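Local coordinates for Ton_1535 (Thermococcus onnurineus, PDB 3ZPJ), which is of unknown function but folds as an alpha-solenoid, a curved stack of helices with an unusual left-handed helical turn, at residues Y229-A232 against I233-K236; K334-E337 against S338-D341. All blocks are in the same frame, centred on the assembly; numbering follows the deposited sequence.

Following the chain from its N terminus, it runs through the solenoid's helices to contact 1 within helix 227-237. There 229-232 and 233-236 are successive turns, closing nothing larger than a helical turn, and their side chains pack on helix 216-223 just before and helix 240-256 just after. About a hundred residues on, contact 2 takes the chain out of helix 332-338, through a short loop and into helix 342-351, with helix 309-325 alongside. The two contacts lie in series, neither nested nor crossed, and do not touch, their centres 38 Å apart. Contact 1 is internal to a helix, while contact 2 joins one helix to the next.

Contact 1. Residues Y229-A232 against I233-K236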
# COMPACT_ATOMS: atom_id res chain seq x y z
N TYR A 229 -7.89 0.89 16.48
CA TYR A 229 -7.46 2.11 15.82
C TYR A 229 -7.83 2.13 14.32
O TYR A 229 -8.30 3.13 13.80
CB TYR A 229 -5.95 2.31 16.02
CG TYR A 229 -5.42 3.57 15.39
CD1 TYR A 229 -5.66 4.82 15.97
CD2 TYR A 229 -4.69 3.53 14.22
CE1 TYR A 229 -5.19 5.98 15.40
CE2 TYR A 229 -4.21 4.69 13.64
CZ TYR A 229 -4.46 5.91 14.23
OH TYR A 229 -3.97 7.05 13.64
N ALA A 230 -7.63 1.00 13.65
CA ALA A 230 -7.96 0.88 12.23
C ALA A 230 -9.48 0.92 12.01
O ALA A 230 -9.98 1.57 11.10
CB ALA A 230 -7.38 -0.41 11.68
N LEU A 231 -10.20 0.19 12.84
CA LEU A 231 -11.65 0.21 12.81
C LEU A 231 -12.16 1.63 13.00
O LEU A 231 -13.11 2.05 12.34
CB LEU A 231 -12.19 -0.69 13.89
CG LEU A 231 -12.04 -2.15 13.49
CD1 LEU A 231 -12.46 -3.04 14.65
CD2 LEU A 231 -12.88 -2.42 12.24
N ALA A 232 -11.50 2.36 13.89
CA ALA A 232 -11.86 3.75 14.14
C ALA A 232 -11.72 4.58 12.87
O ALA A 232 -12.58 5.40 12.57
CB ALA A 232 -11.01 4.33 15.26
N ILE A 233 -10.63 4.37 12.12
CA ILE A 233 -10.44 5.14 10.89
C ILE A 233 -11.53 4.83 9.90
O ILE A 233 -12.07 5.72 9.24
CB ILE A 233 -9.08 4.83 10.24
CG1 ILE A 233 -7.95 5.22 11.19
CG2 ILE A 233 -8.96 5.57 8.93
CD1 ILE A 233 -6.59 4.65 10.79
N ILE A 234 -11.88 3.55 9.81
CA ILE A 234 -12.93 3.09 8.91
C ILE A 234 -14.30 3.76 9.19
O ILE A 234 -14.99 4.15 8.25
CB ILE A 234 -13.01 1.55 8.90
CG1 ILE A 234 -11.68 0.97 8.40
CG2 ILE A 234 -14.14 1.08 8.01
CD1 ILE A 234 -11.59 -0.53 8.52
N LYS A 235 -14.66 3.92 10.47
CA LYS A 235 -15.90 4.62 10.82
C LYS A 235 -15.84 6.09 10.44
O LYS A 235 -16.85 6.68 10.04
CB LYS A 235 -16.16 4.55 12.32
CG LYS A 235 -16.61 3.22 12.84
CD LYS A 235 -16.98 3.35 14.32
CE LYS A 235 -17.28 2.00 14.95
NZ LYS A 235 -16.12 1.05 14.91
N LYS A 236 -14.67 6.69 10.58
CA LYS A 236 -14.51 8.09 10.24
C LYS A 236 -14.59 8.29 8.73
O LYS A 236 -15.30 9.17 8.24
CB LYS A 236 -13.18 8.63 10.78
CG LYS A 236 -12.77 9.99 10.22
CD LYS A 236 -11.26 10.20 10.31
CE LYS A 236 -10.78 11.38 9.46
NZ LYS A 236 -9.29 11.52 9.48
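The amide N of I234 meets O of A230 at 3.0 Å, the shortest of four successive i to i+4 bonds in this alpha helix, one of the helices of an alpha-solenoid. It is also the straightest of them, with an N-H...O angle of 162°. The same carbonyl is shielded by the I234 side chain, whose CG1 comes within 3.2 Å of A230 O. With chi1 at -61°, that branch stands beside its own backbone N, which lays it against the oxygen the N binds. I233 repeats the pattern one residue earlier: its N bonds to Y229 O at 3.1 Å, while CG1 packs against that oxygen. Beyond CG1, the CD1 methyl of I233 reaches the Y229 ring obliquely, 3.7 Å from CE2. The tyrosine places CG anti to its backbone N (chi1 -179°), beside the carbonyl carbon, which swings the ring across the end of I233, one turn on.

The helix packs against a neighbour on two fronts. A230 packs on A221 and L222, and I233 on I218, of helix 216-223; Y229 also meets A221. L231 and I234 both bear on V250 of helix 240-256. Between these last two the touch is loose, L231 CD2 lying 4.4 Å from I234 CD1.

At the exposed side, K236 N completes the bond series on A232 O, and its extended chain carries the amine away from the preceding turn. K235 N makes the same kind of bond, to L231 O, but its side chain goes elsewhere. It touches R243 and E247 of helix 240-256, and its amine comes close to that of K268, two like charges near each other with the acidic E247 also at hand. The bend at the last torsion of K235 leaves NZ 4.4 Å from L231 CB.

Contact 2. Residues K334-E337 against S338-D341; sequences KIIE and SIPD
S338 N sits 3.0 Å from K334 O and is shared with I335 O, two weak bonds on one donor near the C-terminal end of helix 332-338, ahead of helix 342-351 of the solenoid. Neither is straight, with N-H...O angles of 132° and 124°. The next amide makes a straighter bond: I339 N reaches I336 O at 3.0 Å in a 3-10-type i to i+3 bond, though from above the carbonyl plane.

The I339 side chain then folds back over that acceptor. Its CG1, anti to the carbonyl carbon (chi1 -53°), comes within 3.2 Å of I336 O, and CD1 rests loosely against I336 CG2. Both isoleucines also face helix 342-351, I339 on I344 and I336 on A348 and L349. A glycine in place of I339 removes CG1 and CD1, which would probably open a gap against I344 and I336 CG2 and leave I336 O less shielded.

Farther along, D341 N is satisfied by S313 OG of helix 309-325, and D341 OD1 N-caps the following helix through a weak bond to K343 N. Back at the turn, S338 CB lies 3.0 Å from I335 O.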
# COMPACT_ATOMS: atom_id res chain seq x y z
N LYS A 334 -30.35 -29.47 0.07
CA LYS A 334 -31.24 -28.41 -0.39
C LYS A 334 -30.45 -27.33 -1.12
O LYS A 334 -30.88 -26.82 -2.16
CB LYS A 334 -31.98 -27.79 0.80
CG LYS A 334 -32.16 -28.73 1.99
CD LYS A 334 -33.14 -28.16 3.00
CE LYS A 334 -33.63 -29.22 3.99
NZ LYS A 334 -34.42 -30.31 3.33
N ILE A 335 -29.30 -26.99 -0.57
CA ILE A 335 -28.48 -25.92 -1.12
C ILE A 335 -27.97 -26.30 -2.50
O ILE A 335 -28.00 -25.49 -3.42
CB ILE A 335 -27.31 -25.60 -0.19
CG1 ILE A 335 -27.82 -24.90 1.07
CG2 ILE A 335 -26.26 -24.75 -0.89
CD1 ILE A 335 -26.72 -24.39 1.98
N ILE A 336 -27.52 -27.54 -2.63
CA ILE A 336 -27.00 -28.00 -3.90
C ILE A 336 -28.10 -27.96 -4.96
O ILE A 336 -27.87 -27.45 -6.07
CB ILE A 336 -26.42 -29.41 -3.78
CG1 ILE A 336 -25.34 -29.44 -2.70
CG2 ILE A 336 -25.84 -29.85 -5.12
CD1 ILE A 336 -23.96 -29.16 -3.21
N GLU A 337 -29.28 -28.48 -4.62
CA GLU A 337 -30.45 -28.45 -5.50
C GLU A 337 -30.75 -27.02 -5.96
O GLU A 337 -31.25 -26.80 -7.06
CB GLU A 337 -31.69 -28.99 -4.79
CG GLU A 337 -31.62 -30.44 -4.32
CD GLU A 337 -32.93 -30.93 -3.70
OE1 GLU A 337 -33.90 -30.14 -3.62
OE2 GLU A 337 -33.00 -32.12 -3.31
N SER A 338 -30.44 -26.07 -5.08
CA SER A 338 -30.69 -24.66 -5.31
C SER A 338 -29.80 -24.04 -6.39
O SER A 338 -30.15 -23.00 -6.95
CB SER A 338 -30.51 -23.89 -4.00
OG SER A 338 -30.48 -22.49 -4.21
N ILE A 339 -28.66 -24.66 -6.66
CA ILE A 339 -27.72 -24.10 -7.63
C ILE A 339 -28.36 -24.08 -9.02
O ILE A 339 -28.70 -25.14 -9.56
CB ILE A 339 -26.40 -24.88 -7.68
CG1 ILE A 339 -25.80 -25.00 -6.27
CG2 ILE A 339 -25.42 -24.21 -8.63
CD1 ILE A 339 -24.55 -25.85 -6.20
N PRO A 340 -28.53 -22.88 -9.59
CA PRO A 340 -29.18 -22.70 -10.90
C PRO A 340 -28.35 -23.27 -12.06
O PRO A 340 -28.91 -23.77 -13.02
CB PRO A 340 -29.29 -21.17 -11.04
CG PRO A 340 -29.18 -20.65 -9.63
CD PRO A 340 -28.25 -21.59 -8.93
N ASP A 341 -27.04 -23.18 -11.97
CA ASP A 341 -26.21 -23.78 -13.00
C ASP A 341 -26.07 -25.27 -12.72
O ASP A 341 -25.41 -25.66 -11.75
CB ASP A 341 -24.84 -23.12 -13.04
CG ASP A 341 -24.09 -23.42 -14.31
OD1 ASP A 341 -24.37 -24.46 -14.96
OD2 ASP A 341 -23.23 -22.59 -14.68